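PDB 4OC9: putative O-acetylhomoserine (Thiol)-lyase from Campylobacter jejuni, which probably uses pyridoxal 5'-phosphate to exchange the acetate of O-acetylhomoserine for a thiol or sulfide, giving methionine or homocysteine. Local coordinates for residues D[136-139]-D[140-144]; D[223-226]-D[227-231]. All coordinates share one frame; numbering follows the deposited sequence.

Contact 1: residues D[136-139]-D[140-144]; sequences DSLE and KVIDQ
Leu138 O takes two weak backbone hydrogen bonds, from Val141 N at 3.2 Å and from Ile142 N, so one carbonyl serves two donors toward the weakly bonded end of the helix. Ile142 N bonds more soundly to Glu139 O, over 3.3 Å, three residues back rather than four. Two residues earlier the bond is a regular i to i+4 one: Lys140 N meets Asp136 O almost straight, at 167°. The same Leu138 O is covered by carbon, for Ile142 CG1 lies 3.2 Å from it. With CG1 anti to its own carbonyl carbon (chi1 -66°), Ile142 also brings CD1 to 4.1 Å from Leu138 CD1, and the two side chains meet at a slant. Branched and apolar, they suit the inward side, while the extended Lys140 leads off into solvent. Ser137 suits the first turn, its hydroxyl bonded to Asp131 N and Asp134 O. Glu139 is bent at chi2, and its carboxylate pairs with Lys173 and His174. The helix follows edge strand 126-130 in the chain, and Leu138 rests on Phe130 of that strand, while Ile142 packs on Ile170 of helix 164-174 as the chain turns toward strand 146-152.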
# COMPACT_ATOMS: atom_id res chain seq x y z
N ASP D 136 5.93 12.76 -46.44
CA ASP D 136 6.84 13.71 -47.07
C ASP D 136 6.91 14.92 -46.12
O ASP D 136 7.95 15.59 -46.05
CB ASP D 136 6.36 14.17 -48.46
CG ASP D 136 6.37 13.07 -49.50
OD1 ASP D 136 7.07 12.04 -49.31
OD2 ASP D 136 5.70 13.25 -50.55
N SER D 137 5.82 15.19 -45.39
CA SER D 137 5.76 16.32 -44.46
C SER D 137 6.81 16.16 -43.34
O SER D 137 7.20 17.14 -42.70
CB SER D 137 4.38 16.49 -43.84
OG SER D 137 4.01 15.37 -43.04
N LEU D 138 7.23 14.92 -43.08
CA LEU D 138 8.24 14.67 -42.06
C LEU D 138 9.63 15.07 -42.59
O LEU D 138 10.37 15.77 -41.89
CB LEU D 138 8.22 13.22 -41.59
CG LEU D 138 9.29 12.78 -40.59
CD1 LEU D 138 9.40 13.70 -39.38
CD2 LEU D 138 9.02 11.35 -40.17
N GLU D 139 9.97 14.64 -43.80
CA GLU D 139 11.28 14.99 -44.43
C GLU D 139 11.49 16.49 -44.41
O GLU D 139 12.55 17.00 -44.13
CB GLU D 139 11.28 14.60 -45.89
CG GLU D 139 11.24 13.12 -46.19
CD GLU D 139 12.57 12.38 -46.15
OE1 GLU D 139 13.53 12.95 -45.62
OE2 GLU D 139 12.66 11.21 -46.67
N LYS D 140 10.42 17.18 -44.77
CA LYS D 140 10.36 18.63 -44.82
C LYS D 140 10.78 19.38 -43.56
O LYS D 140 11.50 20.36 -43.65
CB LYS D 140 8.93 19.02 -45.17
CG LYS D 140 8.67 20.52 -45.28
CD LYS D 140 7.23 20.81 -45.68
CE LYS D 140 6.99 22.30 -45.83
NZ LYS D 140 5.59 22.59 -46.26
N VAL D 141 10.34 18.92 -42.39
CA VAL D 141 10.69 19.61 -41.15
C VAL D 141 12.01 19.17 -40.52
O VAL D 141 12.45 19.77 -39.53
CB VAL D 141 9.56 19.52 -40.10
CG1 VAL D 141 8.32 20.25 -40.62
CG2 VAL D 141 9.25 18.07 -39.71
N ILE D 142 12.67 18.18 -41.10
CA ILE D 142 13.95 17.70 -40.57
C ILE D 142 15.17 18.52 -40.95
O ILE D 142 15.31 18.94 -42.11
CB ILE D 142 14.21 16.26 -41.02
CG1 ILE D 142 13.16 15.32 -40.39
CG2 ILE D 142 15.60 15.80 -40.60
CD1 ILE D 142 13.28 13.87 -40.78
N ASP D 143 16.04 18.76 -39.97
CA ASP D 143 17.30 19.50 -40.20
C ASP D 143 18.36 18.81 -39.30
O ASP D 143 18.06 17.80 -38.66
CB ASP D 143 17.20 21.02 -40.03
CG ASP D 143 16.97 21.45 -38.62
OD1 ASP D 143 17.38 20.73 -37.69
OD2 ASP D 143 16.48 22.59 -38.44
N GLN D 144 19.56 19.36 -39.19
CA GLN D 144 20.59 18.70 -38.40
C GLN D 144 20.40 18.88 -36.90
O GLN D 144 21.16 18.28 -36.10
CB GLN D 144 21.97 19.25 -38.78
CG GLN D 144 23.16 18.37 -38.30
CD GLN D 144 23.27 17.06 -39.07
OE1 GLN D 144 22.65 16.90 -40.11
NE2 GLN D 144 24.15 16.15 -38.62

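Contact 2: residues D[223-226]-D[227-231]; sequences KDLN and DLLKN
The carboxylates of Asp224 and Asp227 run alongside each other, their planes 5° apart but slid well past one another. Neither group lies squarely on the other: Asp227 OD2 is 3.6 Å from Asp224 CB, while Asp224 OD1 and Asp227 OD2 are 4.5 Å apart. A water donates to Asp224 OD1 and, over 2.6 Å, to Asp227 OD1, which probably eases the repulsion between two like charges at this exposed helix start. Acidic residues suit the place, since the amino end of a helix is electropositive. The turn is opened by Asp227 N bonding to Asp224 O.

The third flat group, the amide of Asn226, runs alongside the extended chain of Lys230, with ND2 4.0 Å from NZ. Each of the two nitrogens has its own acceptor beyond the helix, which probably makes their closeness acceptable: Asn226 ND2 bonds to Leu255 O and OD1 to Ile257 N, while Lys230 NZ bonds to Leu253 O. Held at both its ends, the amide cannot easily flip. In the backbone, Lys230 N meets Asn226 O at 2.7 Å, nearly straight at 166°, closing the last turn before Lys230 leaves helical geometry.

Leucines form the inward side. Leu225, its CG anti to the backbone nitrogen (chi1 -180°), sends CD1 to 4.0 Å from Leu228 CD2 and sets CG 4.1 Å from Leu229 CD1. Helix 225-229, which follows strand 217-221, is thereby seated between two elements: Leu225 and Leu229 touch Phe258 of helix 257-270, whereas Leu228 and Leu229 lie against Val177 at the start of strand 177-181.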
# COMPACT_ATOMS: atom_id res chain seq x y z
N LYS D 223 17.41 -3.03 -28.42
CA LYS D 223 18.73 -3.62 -28.33
C LYS D 223 19.63 -2.90 -29.32
O LYS D 223 19.18 -2.51 -30.38
CB LYS D 223 18.67 -5.09 -28.72
CG LYS D 223 17.85 -5.91 -27.74
CD LYS D 223 17.75 -7.35 -28.12
CE LYS D 223 16.98 -8.07 -27.05
NZ LYS D 223 16.90 -9.53 -27.29
N ASP D 224 20.88 -2.70 -28.94
CA ASP D 224 21.88 -2.05 -29.77
C ASP D 224 21.64 -0.59 -30.07
O ASP D 224 22.24 -0.05 -31.01
CB ASP D 224 22.06 -2.84 -31.06
CG ASP D 224 22.50 -4.30 -30.80
OD1 ASP D 224 23.37 -4.52 -29.92
OD2 ASP D 224 22.02 -5.21 -31.51
N LEU D 225 20.85 0.10 -29.26
CA LEU D 225 20.63 1.53 -29.49
C LEU D 225 21.96 2.36 -29.43
O LEU D 225 22.04 3.47 -29.99
CB LEU D 225 19.62 2.09 -28.49
CG LEU D 225 19.28 3.58 -28.62
CD1 LEU D 225 18.78 3.90 -30.01
CD2 LEU D 225 18.25 3.96 -27.58
N ASN D 226 22.96 1.86 -28.69
CA ASN D 226 24.26 2.54 -28.58
C ASN D 226 24.83 2.79 -29.97
O ASN D 226 25.41 3.87 -30.23
CB ASN D 226 25.26 1.72 -27.77
CG ASN D 226 24.95 1.70 -26.28
OD1 ASN D 226 24.20 2.53 -25.77
ND2 ASN D 226 25.61 0.81 -25.58
N ASP D 227 24.66 1.80 -30.86
CA ASP D 227 25.15 1.91 -32.26
C ASP D 227 24.71 3.23 -32.89
O ASP D 227 25.46 3.87 -33.60
CB ASP D 227 24.62 0.75 -33.12
CG ASP D 227 25.09 -0.61 -32.64
OD1 ASP D 227 25.90 -0.66 -31.69
OD2 ASP D 227 24.66 -1.64 -33.19
N LEU D 228 23.48 3.64 -32.62
CA LEU D 228 22.93 4.90 -33.16
C LEU D 228 23.33 6.16 -32.40
O LEU D 228 23.39 7.25 -32.98
CB LEU D 228 21.39 4.81 -33.17
CG LEU D 228 20.58 6.01 -33.67
CD1 LEU D 228 20.97 6.41 -35.10
CD2 LEU D 228 19.09 5.71 -33.61
N LEU D 229 23.57 6.04 -31.10
CA LEU D 229 23.94 7.20 -30.27
C LEU D 229 25.43 7.47 -30.23
O LEU D 229 25.87 8.62 -30.26
CB LEU D 229 23.39 7.07 -28.85
CG LEU D 229 21.87 7.12 -28.71
CD1 LEU D 229 21.44 6.84 -27.28
CD2 LEU D 229 21.32 8.47 -29.18
N LYS D 230 26.22 6.40 -30.11
CA LYS D 230 27.66 6.55 -30.07
C LYS D 230 28.22 7.01 -31.42
O LYS D 230 27.81 6.52 -32.46
CB LYS D 230 28.35 5.25 -29.62
CG LYS D 230 28.17 4.90 -28.15
CD LYS D 230 28.88 3.60 -27.85
CE LYS D 230 28.81 3.27 -26.38
NZ LYS D 230 29.39 1.94 -26.03
N ASN D 231 29.17 7.93 -31.37
CA ASN D 231 29.82 8.47 -32.57
C ASN D 231 28.83 9.02 -33.57
O ASN D 231 28.97 8.81 -34.76
CB ASN D 231 30.68 7.40 -33.23
CG ASN D 231 31.75 6.86 -32.30
OD1 ASN D 231 32.25 7.57 -31.42
ND2 ASN D 231 32.14 5.62 -32.52
O HOH W 1 25.67 -2.46 -29.82

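Contact 1 comes first along the chain and contact 2 follows in series, their centres 22 Å apart and their nearest atoms about 10 Å apart without touching. Each is a short helix attached to the mixed seven-stranded sheet of the pyridoxal-phosphate domain. Helix 136-141 joins edge strand 126-130 to strand 146-152, whereas helix 225-229 follows strand 217-221, next to the other edge strand. Helix 164-174, which meets contact 1, leads into strand 177-181, whose Val177 meets contact 2, so the two contacts touch consecutive elements of the chain. The predicted cofactor lysine, Lys206, falls between them in sequence. Both are structural packing: contact 1 at the surface, contact 2 partly buried.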